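Ribonuclease (Nicotiana glutinosa, PDB 1IYB) probably cleaves RNA as a plant enzyme of the ribonuclease T2 family, and binds guanosine-5'-monophosphate in a pocket. Local coordinates at residues F8-V14 against G44-N50; S56-S62 against K100-E106; W94-W98 against D110-F115; A159-E163 against L174-I179. One frame throughout, in Å; residues are numbered along the deposited sequence.

Contacts 1, 2 and 3 each bring residues to the guanosine-5'-monophosphate: W46 from the first, K100 and H101 from the second, H96 and E97 from the third. Contacts 2 and 3 share helix 91-102, and their centres are about 9 Å apart. The strand pair of contact 1 meets that helix through W46 NE1 and E97 OE2, 3.0 Å apart, and reaches contact 3 again where L45 O lies 2.7 Å from Y114 OH. Contact 4 belongs to the same sheet as contact 1, strands 10-16 and 172-182 being neighbours. It lies across the chain's centre from contact 2, about 24 Å between centres, and adds Y175 to the nucleotide pocket.

Contact 1: residues F8-V14 against G44-N50. With 5GP (guanosine-5'-monophosphate), chain C.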
# COMPACT_ATOMS: atom_id res chain seq x y z
N PHE A 8 14.64 4.53 -1.60
CA PHE A 8 14.73 3.12 -1.20
C PHE A 8 16.19 2.72 -0.96
O PHE A 8 17.11 3.42 -1.39
CB PHE A 8 14.10 2.22 -2.27
CG PHE A 8 14.94 2.05 -3.50
CD1 PHE A 8 15.67 0.88 -3.71
CD2 PHE A 8 15.02 3.07 -4.45
CE1 PHE A 8 16.46 0.72 -4.85
CE2 PHE A 8 15.81 2.92 -5.59
CZ PHE A 8 16.53 1.74 -5.79
N ASP A 9 16.39 1.59 -0.28
CA ASP A 9 17.73 1.10 0.03
C ASP A 9 18.23 -0.04 -0.85
O ASP A 9 19.38 -0.02 -1.30
CB ASP A 9 17.77 0.67 1.50
CG ASP A 9 17.64 1.84 2.46
OD1 ASP A 9 16.93 1.70 3.48
OD2 ASP A 9 18.27 2.89 2.19
N PHE A 10 17.38 -1.03 -1.10
CA PHE A 10 17.77 -2.18 -1.92
C PHE A 10 16.55 -2.75 -2.64
O PHE A 10 15.45 -2.25 -2.46
CB PHE A 10 18.39 -3.26 -1.01
CG PHE A 10 17.41 -3.88 -0.05
CD1 PHE A 10 16.65 -4.98 -0.42
CD2 PHE A 10 17.23 -3.34 1.22
CE1 PHE A 10 15.72 -5.54 0.47
CE2 PHE A 10 16.30 -3.89 2.11
CZ PHE A 10 15.55 -4.99 1.73
N PHE A 11 16.76 -3.78 -3.46
CA PHE A 11 15.64 -4.40 -4.17
C PHE A 11 15.45 -5.85 -3.76
O PHE A 11 16.41 -6.54 -3.43
CB PHE A 11 15.85 -4.49 -5.69
CG PHE A 11 16.06 -3.19 -6.41
CD1 PHE A 11 17.33 -2.66 -6.55
CD2 PHE A 11 14.99 -2.57 -7.05
CE1 PHE A 11 17.55 -1.53 -7.33
CE2 PHE A 11 15.20 -1.43 -7.84
CZ PHE A 11 16.48 -0.91 -7.98
N TYR A 12 14.20 -6.30 -3.81
CA TYR A 12 13.88 -7.70 -3.60
C TYR A 12 13.55 -8.16 -5.02
O TYR A 12 12.69 -7.55 -5.67
CB TYR A 12 12.61 -7.90 -2.76
CG TYR A 12 12.78 -7.91 -1.26
CD1 TYR A 12 11.90 -7.19 -0.46
CD2 TYR A 12 13.79 -8.64 -0.64
CE1 TYR A 12 12.01 -7.20 0.93
CE2 TYR A 12 13.91 -8.66 0.76
CZ TYR A 12 13.02 -7.93 1.53
OH TYR A 12 13.12 -7.90 2.90
N PHE A 13 14.24 -9.17 -5.53
CA PHE A 13 13.90 -9.70 -6.85
C PHE A 13 13.06 -10.92 -6.47
O PHE A 13 13.57 -11.89 -5.91
CB PHE A 13 15.14 -10.13 -7.64
CG PHE A 13 14.82 -10.82 -8.93
CD1 PHE A 13 13.99 -10.22 -9.88
CD2 PHE A 13 15.32 -12.10 -9.19
CE1 PHE A 13 13.67 -10.88 -11.07
CE2 PHE A 13 14.99 -12.76 -10.38
CZ PHE A 13 14.17 -12.15 -11.32
N VAL A 14 11.76 -10.85 -6.78
CA VAL A 14 10.82 -11.89 -6.40
C VAL A 14 10.31 -12.77 -7.53
O VAL A 14 9.85 -12.27 -8.55
CB VAL A 14 9.60 -11.23 -5.70
CG1 VAL A 14 8.68 -12.30 -5.12
CG2 VAL A 14 10.08 -10.27 -4.62
N GLY A 44 8.25 -9.65 -9.60
CA GLY A 44 8.70 -8.27 -9.76
C GLY A 44 10.02 -7.94 -9.11
O GLY A 44 10.62 -8.78 -8.42
N LEU A 45 10.49 -6.72 -9.35
CA LEU A 45 11.73 -6.18 -8.78
C LEU A 45 11.22 -5.07 -7.87
O LEU A 45 10.74 -4.02 -8.34
CB LEU A 45 12.63 -5.61 -9.89
CG LEU A 45 14.03 -5.14 -9.50
CD1 LEU A 45 14.81 -6.26 -8.83
CD2 LEU A 45 14.77 -4.67 -10.76
N TRP A 46 11.32 -5.30 -6.57
CA TRP A 46 10.75 -4.38 -5.58
C TRP A 46 11.66 -3.53 -4.71
O TRP A 46 12.39 -4.05 -3.87
CB TRP A 46 9.85 -5.16 -4.62
CG TRP A 46 8.80 -6.03 -5.24
CD1 TRP A 46 8.33 -5.99 -6.52
CD2 TRP A 46 8.04 -7.05 -4.57
NE1 TRP A 46 7.33 -6.91 -6.69
CE2 TRP A 46 7.13 -7.57 -5.50
CE3 TRP A 46 8.04 -7.56 -3.26
CZ2 TRP A 46 6.22 -8.59 -5.18
CZ3 TRP A 46 7.15 -8.57 -2.94
CH2 TRP A 46 6.25 -9.07 -3.90
N PRO A 47 11.61 -2.20 -4.88
CA PRO A 47 12.45 -1.35 -4.03
C PRO A 47 11.98 -1.55 -2.58
O PRO A 47 10.77 -1.61 -2.32
CB PRO A 47 12.16 0.05 -4.55
CG PRO A 47 11.93 -0.19 -6.02
CD PRO A 47 11.07 -1.43 -6.02
N ASN A 48 12.92 -1.64 -1.64
CA ASN A 48 12.58 -1.86 -0.23
C ASN A 48 13.55 -1.07 0.64
O ASN A 48 14.61 -0.65 0.17
CB ASN A 48 12.71 -3.35 0.11
CG ASN A 48 11.74 -3.80 1.20
OD1 ASN A 48 10.59 -4.13 0.91
ND2 ASN A 48 12.19 -3.81 2.45
N ASN A 49 13.18 -0.87 1.90
CA ASN A 49 14.01 -0.14 2.86
C ASN A 49 14.63 -1.11 3.86
O ASN A 49 14.09 -2.18 4.11
CB ASN A 49 13.15 0.88 3.60
CG ASN A 49 12.64 1.97 2.69
OD1 ASN A 49 11.52 2.46 2.85
ND2 ASN A 49 13.47 2.38 1.74
N ASN A 50 15.76 -0.72 4.43
CA ASN A 50 16.44 -1.56 5.41
C ASN A 50 15.58 -1.87 6.63
O ASN A 50 15.73 -2.93 7.25
CB ASN A 50 17.75 -0.92 5.87
CG ASN A 50 18.77 -0.79 4.75
OD1 ASN A 50 18.78 -1.58 3.81
ND2 ASN A 50 19.65 0.20 4.86
P 5GP C . 2.73 -6.76 -5.61
O1P 5GP C . 2.80 -5.67 -4.63
O2P 5GP C . 3.76 -6.60 -6.71
O3P 5GP C . 2.89 -8.15 -4.90
O5' 5GP C . 1.28 -6.87 -6.35
C5' 5GP C . 0.94 -8.00 -7.24
C4' 5GP C . -0.47 -7.93 -7.86
O4' 5GP C . -0.32 -8.28 -9.30
C3' 5GP C . -1.55 -8.90 -7.38
O3' 5GP C . -2.26 -8.46 -6.23
C2' 5GP C . -2.49 -9.05 -8.58
O2' 5GP C . -3.52 -8.03 -8.60
C1' 5GP C . -1.55 -8.94 -9.77
N9 5GP C . -1.23 -10.17 -10.57
C8 5GP C . -1.52 -10.45 -11.89
N7 5GP C . -1.02 -11.58 -12.35
C5 5GP C . -0.34 -12.08 -11.22
C6 5GP C . 0.42 -13.29 -11.09
O6 5GP C . 0.63 -14.15 -11.94
N1 5GP C . 0.95 -13.44 -9.77
C2 5GP C . 0.76 -12.52 -8.75
N2 5GP C . 1.36 -12.86 -7.58
N3 5GP C . 0.06 -11.38 -8.86
C4 5GP C . -0.46 -11.22 -10.13
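V14 lays its CG2 methyl over one face of the W46 indole, 3.7 Å from the centroid of the six-membered ring and 13° off its normal. The valine torsion that sets CG1 anti to the backbone N (-172°) swings CG2 round beside that nitrogen and over the indole. W46 in turn reaches the nucleotide, its CZ2 standing 3.4 Å from O3P of 5GP, while NE1 is held by E97. A beta carbon on G44 would run into that same NE1.

Behind these side chains runs a regular antiparallel ladder: the W46 N to Y12 O bond is 2.8 Å and almost straight. Near D9 the register slips. D9 N and F10 N both donate to N48 O, from opposite faces of its carbonyl plane, which makes a classic beta bulge. Beyond it D9 OD1 takes N50 N on its anti lone pair at 2.9 Å, and the N50 amide stacks on the carboxylate with the planes 18° apart.

N48 CB rests over the F10 ring, 4.0 Å from its centroid, and N48 OD1 meets Y12 CE1 at 3.4 Å. On the face of F11, L45 and P47 the contacts are apolar: F11 CD2 lies 3.7 Å from L45 CG. F8, just before the strand, adds its CG against P47 CB at 3.6 Å.

Strand 41-48 forms one margin of the four-stranded sheet and strand 10-16 lies inside it, bonded on its far side to strand 172-182. Helix 111-124 packs against F13 and L45, and H101 of helix 91-102 stacks on W46.

Contact 2: residues S56-S62 against K100-E106. With 5GP (guanosine-5'-monophosphate), chain C.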
# COMPACT_ATOMS: atom_id res chain seq x y z
N SER A 56 5.85 2.69 -2.45
CA SER A 56 4.98 2.14 -3.48
C SER A 56 4.21 3.24 -4.20
O SER A 56 3.85 4.25 -3.59
CB SER A 56 4.00 1.11 -2.88
OG SER A 56 3.20 1.67 -1.86
N ASN A 57 3.97 3.03 -5.50
CA ASN A 57 3.25 3.97 -6.36
C ASN A 57 3.87 5.35 -6.24
O ASN A 57 3.21 6.32 -5.87
CB ASN A 57 1.77 4.04 -5.96
CG ASN A 57 1.10 2.68 -5.98
OD1 ASN A 57 0.65 2.18 -4.95
ND2 ASN A 57 1.04 2.06 -7.16
N CYS A 58 5.14 5.44 -6.60
CA CYS A 58 5.92 6.66 -6.47
C CYS A 58 5.82 7.78 -7.51
O CYS A 58 6.27 8.89 -7.24
CB CYS A 58 7.39 6.28 -6.29
SG CYS A 58 7.71 5.29 -4.79
N ASP A 59 5.24 7.51 -8.68
CA ASP A 59 5.15 8.57 -9.69
C ASP A 59 3.96 8.42 -10.62
O ASP A 59 4.02 7.69 -11.62
CB ASP A 59 6.44 8.62 -10.52
CG ASP A 59 6.57 9.91 -11.32
OD1 ASP A 59 5.55 10.61 -11.52
OD2 ASP A 59 7.70 10.23 -11.74
N SER A 60 2.88 9.12 -10.31
CA SER A 60 1.66 9.06 -11.10
C SER A 60 1.83 9.60 -12.52
O SER A 60 0.99 9.36 -13.38
CB SER A 60 0.55 9.84 -10.40
OG SER A 60 0.89 11.21 -10.31
N ASN A 61 2.91 10.34 -12.76
CA ASN A 61 3.13 10.90 -14.09
C ASN A 61 4.10 10.09 -14.93
O ASN A 61 4.60 10.56 -15.96
CB ASN A 61 3.59 12.35 -13.96
CG ASN A 61 2.46 13.24 -13.47
OD1 ASN A 61 1.40 13.29 -14.08
ND2 ASN A 61 2.69 13.94 -12.36
N SER A 62 4.35 8.86 -14.50
CA SER A 62 5.21 7.95 -15.22
C SER A 62 4.44 6.65 -15.45
O SER A 62 4.79 5.60 -14.93
CB SER A 62 6.48 7.66 -14.43
OG SER A 62 7.28 6.69 -15.08
N LYS A 100 3.55 0.34 -9.45
CA LYS A 100 3.67 0.20 -8.00
C LYS A 100 5.11 0.16 -7.49
O LYS A 100 5.43 0.75 -6.46
CB LYS A 100 2.95 -1.06 -7.51
CG LYS A 100 3.07 -1.29 -6.00
CD LYS A 100 2.26 -2.49 -5.53
CE LYS A 100 2.34 -2.65 -4.01
NZ LYS A 100 1.53 -3.79 -3.50
N HIS A 101 5.97 -0.53 -8.22
CA HIS A 101 7.36 -0.69 -7.80
C HIS A 101 8.43 0.01 -8.65
O HIS A 101 9.31 0.69 -8.12
CB HIS A 101 7.68 -2.19 -7.73
CG HIS A 101 6.87 -2.94 -6.72
ND1 HIS A 101 7.03 -2.77 -5.36
CD2 HIS A 101 5.89 -3.87 -6.87
CE1 HIS A 101 6.20 -3.57 -4.72
NE2 HIS A 101 5.50 -4.25 -5.61
N GLY A 102 8.36 -0.17 -9.97
CA GLY A 102 9.34 0.45 -10.85
C GLY A 102 9.49 1.95 -10.68
O GLY A 102 10.60 2.47 -10.68
N THR A 103 8.37 2.65 -10.55
CA THR A 103 8.42 4.10 -10.39
C THR A 103 9.22 4.52 -9.16
O THR A 103 9.72 5.65 -9.10
CB THR A 103 7.00 4.68 -10.28
OG1 THR A 103 6.32 4.08 -9.17
CG2 THR A 103 6.21 4.43 -11.57
N CYS A 104 9.33 3.63 -8.18
CA CYS A 104 10.06 3.96 -6.96
C CYS A 104 11.57 3.82 -7.13
O CYS A 104 12.33 4.07 -6.19
CB CYS A 104 9.56 3.09 -5.80
SG CYS A 104 7.79 3.35 -5.42
N ALA A 105 12.01 3.44 -8.33
CA ALA A 105 13.43 3.30 -8.62
C ALA A 105 13.75 4.01 -9.94
O ALA A 105 14.75 3.70 -10.58
CB ALA A 105 13.81 1.82 -8.72
N GLU A 106 12.89 4.95 -10.31
CA GLU A 106 13.03 5.73 -11.54
C GLU A 106 14.38 6.39 -11.73
O GLU A 106 14.81 6.61 -12.87
CB GLU A 106 11.97 6.84 -11.59
CG GLU A 106 10.60 6.41 -12.03
CD GLU A 106 9.62 7.57 -12.05
OE1 GLU A 106 8.52 7.39 -12.59
OE2 GLU A 106 9.95 8.65 -11.52
P 5GP C . 2.73 -6.76 -5.61
O1P 5GP C . 2.80 -5.67 -4.63
O2P 5GP C . 3.76 -6.60 -6.71
O3P 5GP C . 2.89 -8.15 -4.90
O5' 5GP C . 1.28 -6.87 -6.35
C5' 5GP C . 0.94 -8.00 -7.24
C4' 5GP C . -0.47 -7.93 -7.86
O4' 5GP C . -0.32 -8.28 -9.30
C3' 5GP C . -1.55 -8.90 -7.38
O3' 5GP C . -2.26 -8.46 -6.23
C2' 5GP C . -2.49 -9.05 -8.58
O2' 5GP C . -3.52 -8.03 -8.60
C1' 5GP C . -1.55 -8.94 -9.77
N9 5GP C . -1.23 -10.17 -10.57
C8 5GP C . -1.52 -10.45 -11.89
N7 5GP C . -1.02 -11.58 -12.35
C5 5GP C . -0.34 -12.08 -11.22
C6 5GP C . 0.42 -13.29 -11.09
O6 5GP C . 0.63 -14.15 -11.94
N1 5GP C . 0.95 -13.44 -9.77
C2 5GP C . 0.76 -12.52 -8.75
N2 5GP C . 1.36 -12.86 -7.58
N3 5GP C . 0.06 -11.38 -8.86
C4 5GP C . -0.46 -11.22 -10.13
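C58 and C104 are joined by a disulfide, SG to SG 2.0 Å, with a torsion of 90° about the bond, the relaxed value for such a link. Next to it N57 N donates to K100 O at 2.9 Å, so the loop is tied to the helix by backbone as well as by sulfur. C58 N adds a weak bond to T103 OG1 at 3.1 Å, a hydroxyl that is also bonded to E99 O one turn earlier in the chain.

Farther along, D59 and E106 bring their carboxylates together, OD2 to OE2 2.8 Å, with the planes 59° apart. E106 gets there on a chain extended beyond CG. D59 has its CG anti to the backbone N (-164°), and its other oxygen, OD1, accepts from N61 N at 2.9 Å in an Asx turn, inside the type I turn from D59 to S62. Replacing D59 by an alanine is likely to leave N61 N without this acceptor and E106 OE2 without the carboxylate oxygen beside it, and the turn to S62 less firmly fixed.

The helix carries its pocket residues away from this seam. K100, fully extended, passes its CG 3.8 Å above the centre of the H101 ring and donates through NZ to O1P of 5GP; H101 NE2 donates to the same oxygen at 3.2 Å, so both residues meet on one phosphate oxygen. The chemistry on the loop side differs: the disulfide ties the loop to the 3-10 turn at 103-104, and the spacing of the paired acids suggests that they may share a proton.

Contact 3: residues W94-W98 against D110-F115; sequences WSHEW and DQHGYF. With 5GP (guanosine-5'-monophosphate), chain C.
Q111 presses its CG squarely onto W98: the carbon stands 3.4 Å from the centroid of the six-membered ring and 12° off the normal, a very snug CH-pi contact. W98 has its CG anti to the backbone N (166°), which sends the indole out to Q111 and Y114. The Q111 amide carries on over the indole, stacked on it, while its ends are bonded to the backbone at P63 and D65. Y114 takes the rim of the same indole. The edge of W98 points at the face of Y114 in an offset edge-to-face pair, centroids 5.5 Å apart. F115 packs against both tryptophans, with CZ 4.0 Å from W98 CB and CE2 3.9 Å from W94 CB.

Long side chains are needed, because the two helical segments run 11.7 Å apart at a steep 104°. D110 is the N-cap of helix 111-124, its OD1 accepting from G113 N. A leucine in place of W98 would probably leave Q111 CG without a ring to lie on, open a gap beside Y114, and deprive S62 O of the indole N-H that it now accepts.

The sequence WSHEW belongs to the second conserved active-site segment of the T2 ribonucleases. On the side of the helix turned from 110-115, H96 NE2 bonds O5' of 5GP at 2.8 Å; E97, bonded to W46, also belongs to the nucleotide pocket.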
# COMPACT_ATOMS: atom_id res chain seq x y z
N TRP A 94 2.37 -6.55 -15.87
CA TRP A 94 3.59 -5.77 -16.06
C TRP A 94 3.38 -4.30 -15.73
O TRP A 94 4.23 -3.65 -15.10
CB TRP A 94 4.10 -5.92 -17.51
CG TRP A 94 4.26 -7.36 -17.90
CD1 TRP A 94 4.64 -8.39 -17.08
CD2 TRP A 94 4.05 -7.94 -19.19
NE1 TRP A 94 4.66 -9.57 -17.78
CE2 TRP A 94 4.30 -9.32 -19.08
CE3 TRP A 94 3.66 -7.42 -20.43
CZ2 TRP A 94 4.18 -10.20 -20.16
CZ3 TRP A 94 3.54 -8.29 -21.51
CH2 TRP A 94 3.80 -9.67 -21.36
N SER A 95 2.23 -3.76 -16.13
CA SER A 95 1.91 -2.36 -15.86
C SER A 95 1.84 -2.14 -14.35
O SER A 95 2.37 -1.16 -13.84
CB SER A 95 0.57 -1.98 -16.49
OG SER A 95 0.21 -0.65 -16.14
N HIS A 96 1.18 -3.06 -13.65
CA HIS A 96 1.05 -2.97 -12.20
C HIS A 96 2.42 -2.96 -11.52
O HIS A 96 2.66 -2.17 -10.60
CB HIS A 96 0.22 -4.15 -11.68
CG HIS A 96 0.22 -4.27 -10.19
ND1 HIS A 96 -0.48 -3.40 -9.38
CD2 HIS A 96 0.86 -5.13 -9.36
CE1 HIS A 96 -0.27 -3.73 -8.11
NE2 HIS A 96 0.54 -4.77 -8.07
N GLU A 97 3.31 -3.84 -11.95
CA GLU A 97 4.63 -3.91 -11.34
C GLU A 97 5.43 -2.63 -11.59
O GLU A 97 6.15 -2.16 -10.71
CB GLU A 97 5.38 -5.14 -11.84
CG GLU A 97 4.77 -6.45 -11.33
CD GLU A 97 4.78 -6.56 -9.81
OE1 GLU A 97 3.75 -6.94 -9.23
OE2 GLU A 97 5.84 -6.27 -9.20
N TRP A 98 5.30 -2.05 -12.78
CA TRP A 98 6.03 -0.82 -13.05
C TRP A 98 5.48 0.34 -12.22
O TRP A 98 6.23 1.07 -11.57
CB TRP A 98 5.98 -0.42 -14.53
CG TRP A 98 6.44 1.00 -14.71
CD1 TRP A 98 5.65 2.10 -14.90
CD2 TRP A 98 7.78 1.49 -14.57
NE1 TRP A 98 6.41 3.24 -14.86
CE2 TRP A 98 7.72 2.90 -14.66
CE3 TRP A 98 9.02 0.87 -14.36
CZ2 TRP A 98 8.86 3.70 -14.55
CZ3 TRP A 98 10.16 1.67 -14.25
CH2 TRP A 98 10.07 3.08 -14.34
N ASP A 110 14.96 3.31 -16.09
CA ASP A 110 13.76 3.81 -16.72
C ASP A 110 12.97 2.53 -17.01
O ASP A 110 13.36 1.45 -16.54
CB ASP A 110 14.04 4.63 -18.01
CG ASP A 110 14.84 3.89 -19.06
OD1 ASP A 110 14.94 2.65 -19.01
OD2 ASP A 110 15.35 4.57 -19.98
N GLN A 111 11.87 2.60 -17.75
CA GLN A 111 11.10 1.39 -17.99
C GLN A 111 11.85 0.27 -18.68
O GLN A 111 11.81 -0.88 -18.23
CB GLN A 111 9.81 1.73 -18.75
CG GLN A 111 8.85 2.51 -17.87
CD GLN A 111 7.51 2.76 -18.51
OE1 GLN A 111 6.90 1.85 -19.07
NE2 GLN A 111 7.02 3.99 -18.40
N HIS A 112 12.56 0.59 -19.77
CA HIS A 112 13.31 -0.44 -20.47
C HIS A 112 14.36 -1.06 -19.55
O HIS A 112 14.53 -2.28 -19.53
CB HIS A 112 14.00 0.13 -21.71
CG HIS A 112 14.71 -0.90 -22.52
ND1 HIS A 112 14.09 -1.62 -23.53
CD2 HIS A 112 15.97 -1.39 -22.44
CE1 HIS A 112 14.94 -2.50 -24.03
NE2 HIS A 112 16.08 -2.38 -23.39
N GLY A 113 15.07 -0.22 -18.81
CA GLY A 113 16.10 -0.72 -17.90
C GLY A 113 15.57 -1.57 -16.77
O GLY A 113 16.21 -2.53 -16.35
N TYR A 114 14.38 -1.21 -16.27
CA TYR A 114 13.74 -1.94 -15.18
C TYR A 114 13.37 -3.35 -15.62
O TYR A 114 13.75 -4.33 -14.98
CB TYR A 114 12.47 -1.19 -14.74
CG TYR A 114 11.68 -1.90 -13.66
CD1 TYR A 114 12.07 -1.85 -12.32
CD2 TYR A 114 10.53 -2.63 -13.98
CE1 TYR A 114 11.35 -2.51 -11.33
CE2 TYR A 114 9.80 -3.30 -13.00
CZ TYR A 114 10.21 -3.23 -11.68
OH TYR A 114 9.49 -3.90 -10.71
N PHE A 115 12.62 -3.46 -16.71
CA PHE A 115 12.22 -4.77 -17.20
C PHE A 115 13.41 -5.59 -17.67
O PHE A 115 13.44 -6.80 -17.47
CB PHE A 115 11.17 -4.63 -18.30
CG PHE A 115 9.82 -4.23 -17.78
CD1 PHE A 115 9.44 -2.89 -17.72
CD2 PHE A 115 8.95 -5.19 -17.27
CE1 PHE A 115 8.21 -2.52 -17.16
CE2 PHE A 115 7.73 -4.83 -16.70
CZ PHE A 115 7.36 -3.49 -16.65
P 5GP C . 2.73 -6.76 -5.61
O1P 5GP C . 2.80 -5.67 -4.63
O2P 5GP C . 3.76 -6.60 -6.71
O3P 5GP C . 2.89 -8.15 -4.90
O5' 5GP C . 1.28 -6.87 -6.35
C5' 5GP C . 0.94 -8.00 -7.24
C4' 5GP C . -0.47 -7.93 -7.86
O4' 5GP C . -0.32 -8.28 -9.30
C3' 5GP C . -1.55 -8.90 -7.38
O3' 5GP C . -2.26 -8.46 -6.23
C2' 5GP C . -2.49 -9.05 -8.58
O2' 5GP C . -3.52 -8.03 -8.60
C1' 5GP C . -1.55 -8.94 -9.77
N9 5GP C . -1.23 -10.17 -10.57
C8 5GP C . -1.52 -10.45 -11.89
N7 5GP C . -1.02 -11.58 -12.35
C5 5GP C . -0.34 -12.08 -11.22
C6 5GP C . 0.42 -13.29 -11.09
O6 5GP C . 0.63 -14.15 -11.94
N1 5GP C . 0.95 -13.44 -9.77
C2 5GP C . 0.76 -12.52 -8.75
N2 5GP C . 1.36 -12.86 -7.58
N3 5GP C . 0.06 -11.38 -8.86
C4 5GP C . -0.46 -11.22 -10.13

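Contact 4: residues A159-E163 against L174-I179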
# COMPACT_ATOMS: atom_id res chain seq x y z
N ALA A 159 22.04 -15.83 0.62
CA ALA A 159 20.91 -16.47 1.29
C ALA A 159 19.58 -15.89 0.81
O ALA A 159 19.37 -14.68 0.86
CB ALA A 159 21.03 -16.28 2.80
N PRO A 160 18.68 -16.74 0.33
CA PRO A 160 17.38 -16.27 -0.15
C PRO A 160 16.32 -16.17 0.93
O PRO A 160 16.46 -16.71 2.03
CB PRO A 160 17.01 -17.32 -1.18
CG PRO A 160 17.46 -18.57 -0.50
CD PRO A 160 18.85 -18.18 0.02
N GLY A 161 15.24 -15.46 0.60
CA GLY A 161 14.11 -15.34 1.50
C GLY A 161 13.06 -16.27 0.91
O GLY A 161 12.87 -16.28 -0.31
N ILE A 162 12.41 -17.06 1.74
CA ILE A 162 11.40 -18.01 1.26
C ILE A 162 10.02 -17.67 1.82
O ILE A 162 9.84 -17.53 3.03
CB ILE A 162 11.76 -19.45 1.68
CG1 ILE A 162 13.20 -19.78 1.27
CG2 ILE A 162 10.78 -20.43 1.04
CD1 ILE A 162 13.46 -19.71 -0.23
N GLU A 163 9.03 -17.56 0.93
CA GLU A 163 7.66 -17.26 1.33
C GLU A 163 6.77 -18.43 0.97
O GLU A 163 6.90 -19.00 -0.11
CB GLU A 163 7.14 -16.01 0.61
CG GLU A 163 5.77 -15.56 1.09
CD GLU A 163 5.11 -14.56 0.15
OE1 GLU A 163 5.84 -13.87 -0.60
OE2 GLU A 163 3.87 -14.45 0.18
N LEU A 174 5.98 -24.11 -0.90
CA LEU A 174 6.95 -23.15 -1.42
C LEU A 174 6.22 -22.28 -2.44
O LEU A 174 5.79 -22.77 -3.49
CB LEU A 174 8.10 -23.89 -2.11
CG LEU A 174 9.20 -23.05 -2.77
CD1 LEU A 174 9.86 -22.17 -1.73
CD2 LEU A 174 10.22 -23.97 -3.42
N TYR A 175 6.09 -20.99 -2.14
CA TYR A 175 5.37 -20.07 -3.02
C TYR A 175 6.26 -19.05 -3.75
O TYR A 175 6.26 -19.00 -4.98
CB TYR A 175 4.28 -19.38 -2.20
CG TYR A 175 3.50 -18.31 -2.91
CD1 TYR A 175 3.07 -18.48 -4.23
CD2 TYR A 175 3.15 -17.13 -2.25
CE1 TYR A 175 2.32 -17.50 -4.87
CE2 TYR A 175 2.40 -16.15 -2.88
CZ TYR A 175 1.99 -16.34 -4.19
OH TYR A 175 1.25 -15.36 -4.81
N GLN A 176 7.00 -18.23 -3.01
CA GLN A 176 7.86 -17.25 -3.66
C GLN A 176 9.26 -17.26 -3.06
O GLN A 176 9.45 -17.62 -1.89
CB GLN A 176 7.27 -15.84 -3.54
CG GLN A 176 5.84 -15.72 -4.05
CD GLN A 176 5.43 -14.30 -4.33
OE1 GLN A 176 5.54 -13.83 -5.46
NE2 GLN A 176 4.98 -13.59 -3.31
N ILE A 177 10.24 -16.86 -3.86
CA ILE A 177 11.63 -16.81 -3.43
C ILE A 177 12.17 -15.41 -3.69
O ILE A 177 12.04 -14.88 -4.80
CB ILE A 177 12.46 -17.88 -4.15
CG1 ILE A 177 11.99 -19.26 -3.71
CG2 ILE A 177 13.96 -17.69 -3.86
CD1 ILE A 177 12.75 -20.41 -4.32
N TYR A 178 12.76 -14.82 -2.66
CA TYR A 178 13.31 -13.46 -2.70
C TYR A 178 14.84 -13.46 -2.71
O TYR A 178 15.48 -14.14 -1.90
CB TYR A 178 12.85 -12.67 -1.47
CG TYR A 178 11.36 -12.42 -1.34
CD1 TYR A 178 10.43 -13.47 -1.37
CD2 TYR A 178 10.88 -11.13 -1.11
CE1 TYR A 178 9.07 -13.23 -1.19
CE2 TYR A 178 9.52 -10.88 -0.92
CZ TYR A 178 8.62 -11.93 -0.96
OH TYR A 178 7.28 -11.68 -0.76
N ILE A 179 15.42 -12.67 -3.60
CA ILE A 179 16.87 -12.52 -3.70
C ILE A 179 17.13 -11.02 -3.66
O ILE A 179 16.45 -10.26 -4.36
CB ILE A 179 17.41 -13.09 -5.03
CG1 ILE A 179 17.07 -14.57 -5.15
CG2 ILE A 179 18.92 -12.87 -5.12
CD1 ILE A 179 17.64 -15.42 -4.04
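Residues 161-163 and 174-179 run antiparallel, their axes 4.7 Å apart at 163°. G161 and Y178 form a hydrogen-bonded pair, with G161 N to Y178 O and Y178 N to G161 O both 2.8 Å. I162 and I177 make the non-hydrogen-bonded pair that follows. At E163 the pairing is doubled: its carbonyl oxygen accepts from Q176 N and also from Y175 N, so Y175 and Q176 together face one residue in a classic beta bulge.

The E163 side chain rises on the same face as Q176 and Y178. OE1 receives Y178 OH at 2.6 Å and Q176 NE2 at 2.9 Å, the two donors coming from opposite faces of the carboxylate plane. The glutamate's CG lies anti to the backbone N (-174°) and its chain is extended, which carries OE1 out level with the tyrosine hydroxyl and into the plane of that ring, at its edge. Y175, with Q176 CG over the centre of its ring, reaches to about 4 Å from the bound 5GP.

These segments are the arms of the beta hairpin 161-166 and 172-182, at one margin of the T2 sheet, with strand 10-16 on the far side of 172-182. Q176 OE1 is bonded to H43 of strand 41-48, a residue of the nucleotide pocket.

On the face of I162 and I177 the packing is hydrophobic, I162 CD1 lying 3.8 Å from I177 CG1. I162 CG2 also meets L174 CD1 tightly at 3.4 Å, P160 CB presses almost as closely on I179 CD1, and helix 145-156 lies against I162 and P160.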